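Local coordinates for protein FimX (Pseudomonas aeruginosa PAO1, PDB 3HV8) that carries an EAL domain, a modified alpha/beta barrel, which holds the bound ligand C2E in its pocket, at residues A[136-145]-A[166-177]; A[211-219]-A[238-246]. All coordinates share one frame; numbering follows the deposited sequence.

Contact 1: residues A[136-145]-A[166-177]; sequences PESLVFQISE and HCQAAISQFGCS. With C2E (9,9'-[(2R,3R,3aS,5S,7aR,9R,10R,10aS,12S,14aR)-3,5,10,12-tetrahydroxy-5,12-dioxidooctahydro-2H,7H-difuro[3,2-d:3',2'-j][1,3,7,9,2,8]tetraoxadiphosphacyclododecine-2,9-diyl]bis(2-amino-1,9-dihydro-6H-purin-6-one)), chain B.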
loop_
_atom_site.group_PDB
_atom_site.type_symbol
_atom_site.label_atom_id
_atom_site.label_comp_id
_atom_site.label_asym_id
_atom_site.label_seq_id
_atom_site.Cartn_x
_atom_site.Cartn_y
_atom_site.Cartn_z
ATOM N N PRO A 136 10.272 15.271 -2.573
ATOM C CA PRO A 136 10.479 14.015 -3.306
ATOM C C PRO A 136 10.475 12.857 -2.317
ATOM O O PRO A 136 10.745 13.075 -1.137
ATOM C CB PRO A 136 11.880 14.167 -3.911
ATOM C CG PRO A 136 12.358 15.546 -3.542
ATOM C CD PRO A 136 11.524 16.031 -2.412
ATOM N N GLU A 137 10.185 11.650 -2.791
ATOM C CA GLU A 137 10.083 10.479 -1.921
ATOM C C GLU A 137 9.170 10.723 -0.717
ATOM O O GLU A 137 9.568 10.509 0.432
ATOM C CB GLU A 137 11.461 10.028 -1.425
ATOM C CG GLU A 137 12.639 10.466 -2.277
ATOM C CD GLU A 137 12.540 10.004 -3.715
ATOM O OE1 GLU A 137 13.023 10.744 -4.599
ATOM O OE2 GLU A 137 11.983 8.913 -3.964
ATOM N N SER A 138 7.949 11.182 -0.966
ATOM C CA SER A 138 6.973 11.324 0.108
ATOM C C SER A 138 5.903 10.250 -0.006
ATOM O O SER A 138 5.350 9.808 0.998
ATOM C CB SER A 138 6.303 12.695 0.051
ATOM O OG SER A 138 7.174 13.711 0.510
ATOM N N LEU A 139 5.612 9.853 -1.239
ATOM C CA LEU A 139 4.559 8.890 -1.531
ATOM C C LEU A 139 5.110 7.597 -2.107
ATOM O O LEU A 139 5.983 7.618 -2.979
ATOM C CB LEU A 139 3.595 9.468 -2.564
ATOM C CG LEU A 139 2.256 10.067 -2.131
ATOM C CD1 LEU A 139 2.258 10.546 -0.688
ATOM C CD2 LEU A 139 1.816 11.175 -3.101
ATOM N N VAL A 140 4.562 6.478 -1.647
ATOM C CA VAL A 140 4.830 5.171 -2.223
ATOM C C VAL A 140 3.511 4.585 -2.684
ATOM O O VAL A 140 2.599 4.397 -1.859
ATOM C CB VAL A 140 5.418 4.197 -1.164
ATOM C CG1 VAL A 140 5.825 2.900 -1.844
ATOM C CG2 VAL A 140 6.593 4.831 -0.403
ATOM N N PHE A 141 3.385 4.291 -3.972
ATOM C CA PHE A 141 2.138 3.718 -4.499
ATOM C C PHE A 141 2.176 2.204 -4.493
ATOM O O PHE A 141 3.165 1.600 -4.937
ATOM C CB PHE A 141 1.847 4.264 -5.899
ATOM C CG PHE A 141 1.483 5.706 -5.878
ATOM C CD1 PHE A 141 0.187 6.086 -5.581
ATOM C CD2 PHE A 141 2.453 6.684 -6.041
ATOM C CE1 PHE A 141 -0.158 7.430 -5.496
ATOM C CE2 PHE A 141 2.117 8.022 -5.973
ATOM C CZ PHE A 141 0.807 8.397 -5.694
ATOM N N GLN A 142 1.134 1.600 -3.928
ATOM C CA GLN A 142 1.069 0.156 -3.796
ATOM C C GLN A 142 0.150 -0.419 -4.841
ATOM O O GLN A 142 -0.969 0.067 -5.045
ATOM C CB GLN A 142 0.540 -0.236 -2.414
ATOM C CG GLN A 142 1.295 0.383 -1.276
ATOM C CD GLN A 142 0.842 -0.131 0.075
ATOM O OE1 GLN A 142 1.615 -0.762 0.794
ATOM N NE2 GLN A 142 -0.414 0.134 0.425
ATOM N N ILE A 143 0.636 -1.464 -5.489
ATOM C CA ILE A 143 -0.125 -2.220 -6.449
ATOM C C ILE A 143 -0.135 -3.678 -5.989
ATOM O O ILE A 143 0.909 -4.203 -5.597
ATOM C CB ILE A 143 0.593 -2.112 -7.822
ATOM C CG1 ILE A 143 0.760 -0.634 -8.207
ATOM C CG2 ILE A 143 -0.155 -2.909 -8.893
ATOM C CD1 ILE A 143 1.744 -0.372 -9.369
ATOM N N SER A 144 -1.278 -4.354 -6.019
ATOM C CA SER A 144 -1.312 -5.767 -5.647
ATOM C C SER A 144 -0.553 -6.614 -6.659
ATOM O O SER A 144 -0.442 -6.264 -7.841
ATOM C CB SER A 144 -2.756 -6.275 -5.517
ATOM O OG SER A 144 -3.324 -6.472 -6.806
ATOM N N GLU A 145 -0.049 -7.740 -6.180
ATOM C CA GLU A 145 0.626 -8.676 -7.064
ATOM C C GLU A 145 -0.287 -9.108 -8.202
ATOM O O GLU A 145 0.145 -9.177 -9.355
ATOM C CB GLU A 145 1.109 -9.889 -6.287
ATOM C CG GLU A 145 1.724 -10.963 -7.182
ATOM C CD GLU A 145 2.384 -12.052 -6.370
ATOM O OE1 GLU A 145 1.689 -12.977 -5.904
ATOM O OE2 GLU A 145 3.617 -11.960 -6.186
ATOM N N HIS A 166 9.532 11.272 -8.963
ATOM C CA HIS A 166 10.151 11.101 -7.641
ATOM C C HIS A 166 9.179 10.567 -6.583
ATOM O O HIS A 166 9.213 10.948 -5.407
ATOM C CB HIS A 166 10.812 12.400 -7.180
ATOM C CG HIS A 166 11.611 13.068 -8.251
ATOM N ND1 HIS A 166 11.293 14.311 -8.753
ATOM C CD2 HIS A 166 12.695 12.646 -8.944
ATOM C CE1 HIS A 166 12.159 14.633 -9.697
ATOM N NE2 HIS A 166 13.019 13.640 -9.833
ATOM N N CYS A 167 8.283 9.706 -7.035
ATOM C CA CYS A 167 7.504 8.891 -6.127
ATOM C C CYS A 167 8.109 7.512 -6.145
ATOM O O CYS A 167 8.903 7.178 -7.030
ATOM C CB CYS A 167 6.044 8.820 -6.567
ATOM S SG CYS A 167 5.211 10.418 -6.549
ATOM N N GLN A 168 7.737 6.701 -5.170
ATOM C CA GLN A 168 8.176 5.319 -5.137
ATOM C C GLN A 168 6.997 4.385 -5.350
ATOM O O GLN A 168 5.846 4.829 -5.430
ATOM C CB GLN A 168 8.823 5.031 -3.785
ATOM C CG GLN A 168 10.197 5.690 -3.633
ATOM C CD GLN A 168 10.751 5.523 -2.233
ATOM O OE1 GLN A 168 10.087 5.837 -1.261
ATOM N NE2 GLN A 168 11.984 5.047 -2.133
ATOM N N ALA A 169 7.280 3.094 -5.473
ATOM C CA ALA A 169 6.237 2.098 -5.657
ATOM C C ALA A 169 6.534 0.797 -4.927
ATOM O O ALA A 169 7.697 0.486 -4.597
ATOM C CB ALA A 169 5.970 1.843 -7.152
ATOM N N ALA A 170 5.468 0.051 -4.669
ATOM C CA ALA A 170 5.543 -1.210 -3.946
ATOM C C ALA A 170 4.590 -2.202 -4.563
ATOM O O ALA A 170 3.532 -1.814 -5.093
ATOM C CB ALA A 170 5.155 -1.007 -2.489
ATOM N N ILE A 171 4.934 -3.482 -4.501
ATOM C CA ILE A 171 3.974 -4.531 -4.806
ATOM C C ILE A 171 3.551 -5.170 -3.497
ATOM O O ILE A 171 4.417 -5.563 -2.713
ATOM C CB ILE A 171 4.578 -5.623 -5.712
ATOM C CG1 ILE A 171 5.173 -4.996 -6.977
ATOM C CG2 ILE A 171 3.525 -6.707 -6.019
ATOM C CD1 ILE A 171 4.187 -4.171 -7.758
ATOM N N SER A 172 2.247 -5.295 -3.269
ATOM C CA SER A 172 1.737 -5.927 -2.063
ATOM C C SER A 172 1.147 -7.296 -2.375
ATOM O O SER A 172 0.991 -7.670 -3.545
ATOM C CB SER A 172 0.686 -5.050 -1.404
ATOM O OG SER A 172 -0.420 -4.847 -2.263
ATOM N N GLN A 173 0.828 -8.042 -1.328
ATOM C CA GLN A 173 0.346 -9.415 -1.455
ATOM C C GLN A 173 1.294 -10.276 -2.278
ATOM O O GLN A 173 0.888 -11.182 -2.975
ATOM C CB GLN A 173 -1.092 -9.441 -1.993
ATOM C CG GLN A 173 -2.082 -8.786 -1.019
ATOM C CD GLN A 173 -3.454 -8.508 -1.624
ATOM O OE1 GLN A 173 -3.743 -8.894 -2.754
ATOM N NE2 GLN A 173 -4.301 -7.822 -0.869
ATOM N N PHE A 174 2.588 -10.010 -2.148
ATOM C CA PHE A 174 3.593 -10.669 -2.974
ATOM C C PHE A 174 3.835 -12.112 -2.548
ATOM O O PHE A 174 3.825 -12.437 -1.342
ATOM C CB PHE A 174 4.915 -9.898 -2.881
ATOM C CG PHE A 174 6.018 -10.451 -3.746
ATOM C CD1 PHE A 174 6.197 -9.991 -5.041
ATOM C CD2 PHE A 174 6.907 -11.406 -3.234
ATOM C CE1 PHE A 174 7.220 -10.483 -5.834
ATOM C CE2 PHE A 174 7.929 -11.915 -4.029
ATOM C CZ PHE A 174 8.086 -11.451 -5.326
ATOM N N GLY A 175 4.050 -12.960 -3.551
ATOM C CA GLY A 175 4.587 -14.294 -3.336
ATOM C C GLY A 175 3.634 -15.436 -3.617
ATOM O O GLY A 175 3.988 -16.602 -3.426
ATOM N N CYS A 176 2.444 -15.115 -4.120
ATOM C CA CYS A 176 1.385 -16.113 -4.289
ATOM C C CYS A 176 1.258 -16.618 -5.719
ATOM O O CYS A 176 0.740 -17.711 -5.941
ATOM C CB CYS A 176 0.039 -15.530 -3.869
ATOM S SG CYS A 176 -0.055 -15.041 -2.147
ATOM N N SER A 177 1.712 -15.835 -6.690
ATOM C CA SER A 177 1.654 -16.272 -8.083
ATOM C C SER A 177 2.692 -17.380 -8.335
ATOM O O SER A 177 3.518 -17.678 -7.466
ATOM C CB SER A 177 1.874 -15.101 -9.027
ATOM O OG SER A 177 3.122 -14.486 -8.773
HETATM P P1 C2E B . -4.648 -5.116 2.004
HETATM O O2P C2E B . -3.183 -5.419 1.441
HETATM O O1P C2E B . -5.235 -6.424 2.360
HETATM O "O5'" C2E B . -4.677 -4.302 3.373
HETATM C "C5'" C2E B . -4.452 -5.040 4.590
HETATM C "C4'" C2E B . -5.752 -5.451 5.315
HETATM O "O4'" C2E B . -5.400 -6.115 6.552
HETATM C "C3'" C2E B . -6.423 -4.147 5.729
HETATM O "O3'" C2E B . -7.847 -4.294 5.628
HETATM C "C2'" C2E B . -5.940 -3.912 7.180
HETATM O "O2'" C2E B . -6.862 -3.190 7.975
HETATM C "C1'" C2E B . -5.816 -5.353 7.676
HETATM N N9 C2E B . -4.858 -5.548 8.753
HETATM C C8 C2E B . -3.847 -4.699 9.136
HETATM N N7 C2E B . -3.083 -5.296 10.022
HETATM C C5 C2E B . -3.584 -6.543 10.260
HETATM C C6 C2E B . -3.192 -7.606 11.104
HETATM O O6 C2E B . -2.181 -7.565 11.808
HETATM N N1 C2E B . -3.963 -8.703 11.088
HETATM C C2 C2E B . -5.070 -8.797 10.303
HETATM N N2 C2E B . -5.804 -9.955 10.337
HETATM N N3 C2E B . -5.445 -7.818 9.513
HETATM C C4 C2E B . -4.722 -6.698 9.469
HETATM P P11 C2E B . -8.656 -3.089 4.934
HETATM O O21 C2E B . -10.189 -3.441 5.009
HETATM O O11 C2E B . -8.276 -1.787 5.519
HETATM O O5A C2E B . -8.146 -3.085 3.432
HETATM C C5A C2E B . -8.389 -4.237 2.613
HETATM C C4A C2E B . -7.974 -3.966 1.169
HETATM O O4A C2E B . -8.748 -2.874 0.651
HETATM C C3A C2E B . -6.517 -3.532 0.994
HETATM O O3A C2E B . -5.627 -4.633 0.861
HETATM C C2A C2E B . -6.592 -2.833 -0.365
HETATM O O2A C2E B . -6.670 -3.804 -1.423
HETATM C C1A C2E B . -7.971 -2.167 -0.294
HETATM N N91 C2E B . -7.807 -0.794 0.167
HETATM C C81 C2E B . -7.805 -0.316 1.446
HETATM N N71 C2E B . -7.631 0.976 1.407
HETATM C C51 C2E B . -7.583 1.397 0.107
HETATM C C61 C2E B . -7.455 2.638 -0.551
HETATM O O61 C2E B . -7.240 3.701 0.044
HETATM N N11 C2E B . -7.475 2.593 -1.909
HETATM C C21 C2E B . -7.617 1.432 -2.618
HETATM N N21 C2E B . -7.584 1.473 -3.983
HETATM N N31 C2E B . -7.711 0.271 -2.025
HETATM C C41 C2E B . -7.713 0.248 -0.687
HETATM O O HOH W 1 12.135 7.683 -6.837
HETATM O O HOH W 2 6.992 11.384 -3.655
HETATM O O HOH W 3 -2.578 -2.395 -3.368
#

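Contact 2: residues A[211-219]-A[238-246]; sequences LKGLIAELH and TLWQAGATY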
loop_
_atom_site.group_PDB
_atom_site.type_symbol
_atom_site.label_atom_id
_atom_site.label_comp_id
_atom_site.label_asym_id
_atom_site.label_seq_id
_atom_site.Cartn_x
_atom_site.Cartn_y
_atom_site.Cartn_z
ATOM N N LEU A 211 9.361 -18.666 4.385
ATOM C CA LEU A 211 9.389 -17.232 4.666
ATOM C C LEU A 211 10.811 -16.682 4.575
ATOM O O LEU A 211 11.054 -15.633 3.964
ATOM C CB LEU A 211 8.809 -16.961 6.053
ATOM C CG LEU A 211 8.862 -15.533 6.595
ATOM C CD1 LEU A 211 8.075 -14.583 5.705
ATOM C CD2 LEU A 211 8.315 -15.514 8.016
ATOM N N LYS A 212 11.755 -17.395 5.184
ATOM C CA LYS A 212 13.154 -16.991 5.142
ATOM C C LYS A 212 13.693 -16.937 3.716
ATOM O O LYS A 212 14.383 -15.983 3.348
ATOM C CB LYS A 212 14.007 -17.933 6.000
ATOM C CG LYS A 212 13.954 -17.611 7.478
ATOM C CD LYS A 212 14.990 -18.416 8.255
ATOM C CE LYS A 212 14.358 -19.591 8.982
ATOM N NZ LYS A 212 13.582 -19.136 10.169
ATOM N N GLY A 213 13.378 -17.947 2.909
ATOM C CA GLY A 213 13.833 -17.977 1.525
ATOM C C GLY A 213 13.269 -16.848 0.675
ATOM O O GLY A 213 13.944 -16.292 -0.193
ATOM N N LEU A 214 12.012 -16.512 0.928
ATOM C CA LEU A 214 11.343 -15.449 0.191
ATOM C C LEU A 214 12.014 -14.111 0.481
ATOM O O LEU A 214 12.367 -13.361 -0.441
ATOM C CB LEU A 214 9.878 -15.413 0.599
ATOM C CG LEU A 214 8.974 -14.433 -0.116
ATOM C CD1 LEU A 214 8.992 -14.729 -1.604
ATOM C CD2 LEU A 214 7.561 -14.555 0.432
ATOM N N ILE A 215 12.178 -13.810 1.762
ATOM C CA ILE A 215 12.884 -12.614 2.196
ATOM C C ILE A 215 14.297 -12.564 1.619
ATOM O O ILE A 215 14.727 -11.528 1.105
ATOM C CB ILE A 215 12.887 -12.516 3.744
ATOM C CG1 ILE A 215 11.454 -12.293 4.244
ATOM C CG2 ILE A 215 13.838 -11.427 4.221
ATOM C CD1 ILE A 215 11.289 -12.398 5.755
ATOM N N ALA A 216 15.010 -13.690 1.662
ATOM C CA ALA A 216 16.380 -13.696 1.182
ATOM C C ALA A 216 16.458 -13.366 -0.303
ATOM O O ALA A 216 17.338 -12.618 -0.741
ATOM C CB ALA A 216 17.028 -15.039 1.460
ATOM N N GLU A 217 15.523 -13.902 -1.079
ATOM C CA GLU A 217 15.539 -13.654 -2.509
ATOM C C GLU A 217 15.154 -12.216 -2.869
ATOM O O GLU A 217 15.716 -11.635 -3.797
ATOM C CB GLU A 217 14.675 -14.662 -3.268
ATOM C CG GLU A 217 14.777 -14.474 -4.783
ATOM C CD GLU A 217 16.212 -14.554 -5.288
ATOM O OE1 GLU A 217 17.009 -15.304 -4.682
ATOM O OE2 GLU A 217 16.548 -13.872 -6.285
ATOM N N LEU A 218 14.211 -11.638 -2.125
ATOM C CA LEU A 218 13.894 -10.222 -2.306
ATOM C C LEU A 218 15.122 -9.349 -2.065
ATOM O O LEU A 218 15.404 -8.422 -2.827
ATOM C CB LEU A 218 12.786 -9.802 -1.356
ATOM C CG LEU A 218 11.410 -10.324 -1.736
ATOM C CD1 LEU A 218 10.426 -10.107 -0.586
ATOM C CD2 LEU A 218 10.947 -9.653 -3.022
ATOM N N HIS A 219 15.847 -9.649 -0.994
ATOM C CA HIS A 219 17.048 -8.894 -0.687
ATOM C C HIS A 219 18.147 -9.083 -1.747
ATOM O O HIS A 219 18.833 -8.133 -2.084
ATOM C CB HIS A 219 17.536 -9.217 0.719
ATOM C CG HIS A 219 16.574 -8.785 1.776
ATOM N ND1 HIS A 219 16.720 -9.114 3.107
ATOM C CD2 HIS A 219 15.419 -8.081 1.689
ATOM C CE1 HIS A 219 15.716 -8.605 3.798
ATOM N NE2 HIS A 219 14.900 -7.990 2.957
ATOM N N THR A 238 10.644 -13.814 14.825
ATOM C CA THR A 238 11.001 -14.651 13.687
ATOM C C THR A 238 11.353 -13.796 12.476
ATOM O O THR A 238 12.324 -14.067 11.767
ATOM C CB THR A 238 9.855 -15.607 13.297
ATOM O OG1 THR A 238 9.579 -16.497 14.387
ATOM C CG2 THR A 238 10.220 -16.420 12.060
ATOM N N LEU A 239 10.551 -12.757 12.255
ATOM C CA LEU A 239 10.738 -11.875 11.110
ATOM C C LEU A 239 12.010 -11.077 11.262
ATOM O O LEU A 239 12.745 -10.855 10.306
ATOM C CB LEU A 239 9.553 -10.925 10.967
ATOM C CG LEU A 239 8.308 -11.625 10.451
ATOM C CD1 LEU A 239 7.062 -10.750 10.593
ATOM C CD2 LEU A 239 8.537 -12.084 9.012
ATOM N N TRP A 240 12.287 -10.654 12.490
ATOM C CA TRP A 240 13.500 -9.907 12.771
ATOM C C TRP A 240 14.736 -10.771 12.495
ATOM O O TRP A 240 15.718 -10.297 11.913
ATOM C CB TRP A 240 13.475 -9.404 14.222
ATOM C CG TRP A 240 14.335 -8.199 14.474
ATOM C CD1 TRP A 240 13.919 -6.906 14.590
ATOM C CD2 TRP A 240 15.754 -8.184 14.651
ATOM N NE1 TRP A 240 14.994 -6.083 14.828
ATOM C CE2 TRP A 240 16.134 -6.843 14.869
ATOM C CE3 TRP A 240 16.740 -9.173 14.659
ATOM C CZ2 TRP A 240 17.455 -6.467 15.085
ATOM C CZ3 TRP A 240 18.054 -8.797 14.869
ATOM C CH2 TRP A 240 18.400 -7.455 15.077
ATOM N N GLN A 241 14.684 -12.043 12.886
ATOM C CA GLN A 241 15.794 -12.953 12.637
ATOM C C GLN A 241 15.894 -13.365 11.171
ATOM O O GLN A 241 16.985 -13.645 10.672
ATOM C CB GLN A 241 15.682 -14.176 13.543
ATOM C CG GLN A 241 15.700 -13.794 15.004
ATOM C CD GLN A 241 17.019 -13.167 15.436
ATOM O OE1 GLN A 241 17.048 -12.273 16.284
ATOM N NE2 GLN A 241 18.117 -13.642 14.864
ATOM N N ALA A 242 14.754 -13.383 10.481
ATOM C CA ALA A 242 14.727 -13.704 9.055
ATOM C C ALA A 242 15.247 -12.541 8.200
ATOM O O ALA A 242 15.512 -12.706 7.007
ATOM C CB ALA A 242 13.327 -14.116 8.625
ATOM N N GLY A 243 15.393 -11.368 8.811
ATOM C CA GLY A 243 15.989 -10.227 8.135
ATOM C C GLY A 243 15.025 -9.246 7.473
ATOM O O GLY A 243 15.460 -8.341 6.750
ATOM N N ALA A 244 13.733 -9.385 7.734
ATOM C CA ALA A 244 12.744 -8.447 7.179
ATOM C C ALA A 244 13.183 -6.998 7.405
ATOM O O ALA A 244 13.610 -6.639 8.516
ATOM C CB ALA A 244 11.400 -8.672 7.833
ATOM N N THR A 245 13.066 -6.138 6.391
ATOM C CA THR A 245 13.460 -4.743 6.610
ATOM C C THR A 245 12.396 -3.907 7.333
ATOM O O THR A 245 12.741 -2.953 8.039
ATOM C CB THR A 245 13.970 -4.011 5.344
ATOM O OG1 THR A 245 13.190 -4.406 4.228
ATOM C CG2 THR A 245 15.423 -4.382 5.068
ATOM N N TYR A 246 11.123 -4.271 7.152
ATOM C CA TYR A 246 10.008 -3.603 7.796
ATOM C C TYR A 246 8.947 -4.611 8.182
ATOM O O TYR A 246 8.801 -5.658 7.536
ATOM C CB TYR A 246 9.314 -2.592 6.859
ATOM C CG TYR A 246 10.183 -1.496 6.301
ATOM C CD1 TYR A 246 10.236 -0.250 6.906
ATOM C CD2 TYR A 246 10.904 -1.691 5.124
ATOM C CE1 TYR A 246 11.033 0.768 6.387
ATOM C CE2 TYR A 246 11.702 -0.689 4.610
ATOM C CZ TYR A 246 11.744 0.541 5.233
ATOM O OH TYR A 246 12.528 1.556 4.712
HETATM O O HOH W 4 16.055 -14.506 5.109
HETATM O O HOH W 5 13.601 -16.596 11.437
#

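Contact 1: residues A[136-145]-A[166-177]
The carboxylate of Glu-145 reaches into the loop 175-177 and takes three backbone N-H groups. Its CG stands anti to the backbone N (chi1 175°) and the chain runs on extended, bringing the carboxylate to Phe-174 and the N-H groups beyond. OE2 accepts Gly-175 N at 2.9 Å, on its syn side but 33° out of the carboxylate plane; OE1 uses its syn lone pair for Cys-176 N, also at 2.9 Å, and meets Ser-177 N at 3.0 Å from above that plane. OE2 also lies 3.4 Å from CD1 of the Phe-174 ring, turned 56° from the carboxylate. Upstream, strands 139-144 and 168-172 run parallel in the barrel, tied by a ladder from Gln-168 N on Leu-139 O through to Glu-145 N on Ser-172 O. Just before strand 168-172, Cys-167 SG lies in the plane of the Phe-141 ring, at its edge, 4.0 Å from CE2. On the Phe-141 face Ile-171 CD1 packs on Ile-143 CB; on the other, Val-140 CG1 meets Ala-170 CB at 4.0 Å and Gln-168, whose OE1 bonds Lys-106, lies across Val-140 CG2. Three N-H donors thus fix the buried carboxylate's rotation and hold loop 175-177 to the start of helix 145-150.

Contact 2: residues A[211-219]-A[238-246]
Ile-215 is the central bump: its CD1 reaches 3.9 Å from Ala-242 CB and also borders Leu-239 CD2 and Ala-244 CB, while its CG2 rests 3.5 Å from Ala-242 O. The two branches lie against the last turn of helix 233-242 and the chain beyond it; CG1 is anti to the carbonyl carbon (chi1 -66°) and the chain continues extended (chi2 171°), which sets CD1 against Ala-242. One turn earlier, Leu-211 and Leu-239 cross at about a right angle, their CD2 methyls 3.6 Å apart. The Ala-242 methyl fills the notch between Ile-215 CD1 and Lys-212 CG, its CB 3.7 Å from the latter. Gly-243, at positive phi, closes the helix in a Schellman motif and turns its carbonyl to the edge of the His-219 ring, CE1 standing 3.0 Å from Gly-243 O; NE2 of that ring is bonded to Ser-225. The short helical segments cross at -42° with axes 10.1 Å apart, two outer barrel helices side by side. No direct hydrogen bond joins them. One water bridges Lys-212 O and Ala-242 O, another Lys-212 NZ and Thr-238 O, so the aliphatic seam has both bridges on its Lys-212 side, and Ala-242 O finds a partner although its helix has ended.

In the fold
Contact 1 pairs two neighbouring strands of the EAL barrel, whereas contact 2 joins two helices packed outside it; their centres lie about 18 Å apart. They meet through Phe-174, whose CE2 is 3.9 Å from both Leu-214 CD1 and Leu-218 CD2, on helix 205-220. Those leucines also pack on strand 191-194, the neighbour of strand 168-174, so helix 205-220 rests on the strands of the barrel through them while it holds contact 2 with residues such as Ile-215. C2E lies nearer contact 1: Gln-173 belongs to its pocket, with NE2 3.5 Å from the phosphate oxygen O2P, while Arg-56, Asp-84 and Glu-231 are among its hydrogen-bond partners. In contact 2 the Leu-239 side chain is about 10 Å from the ligand.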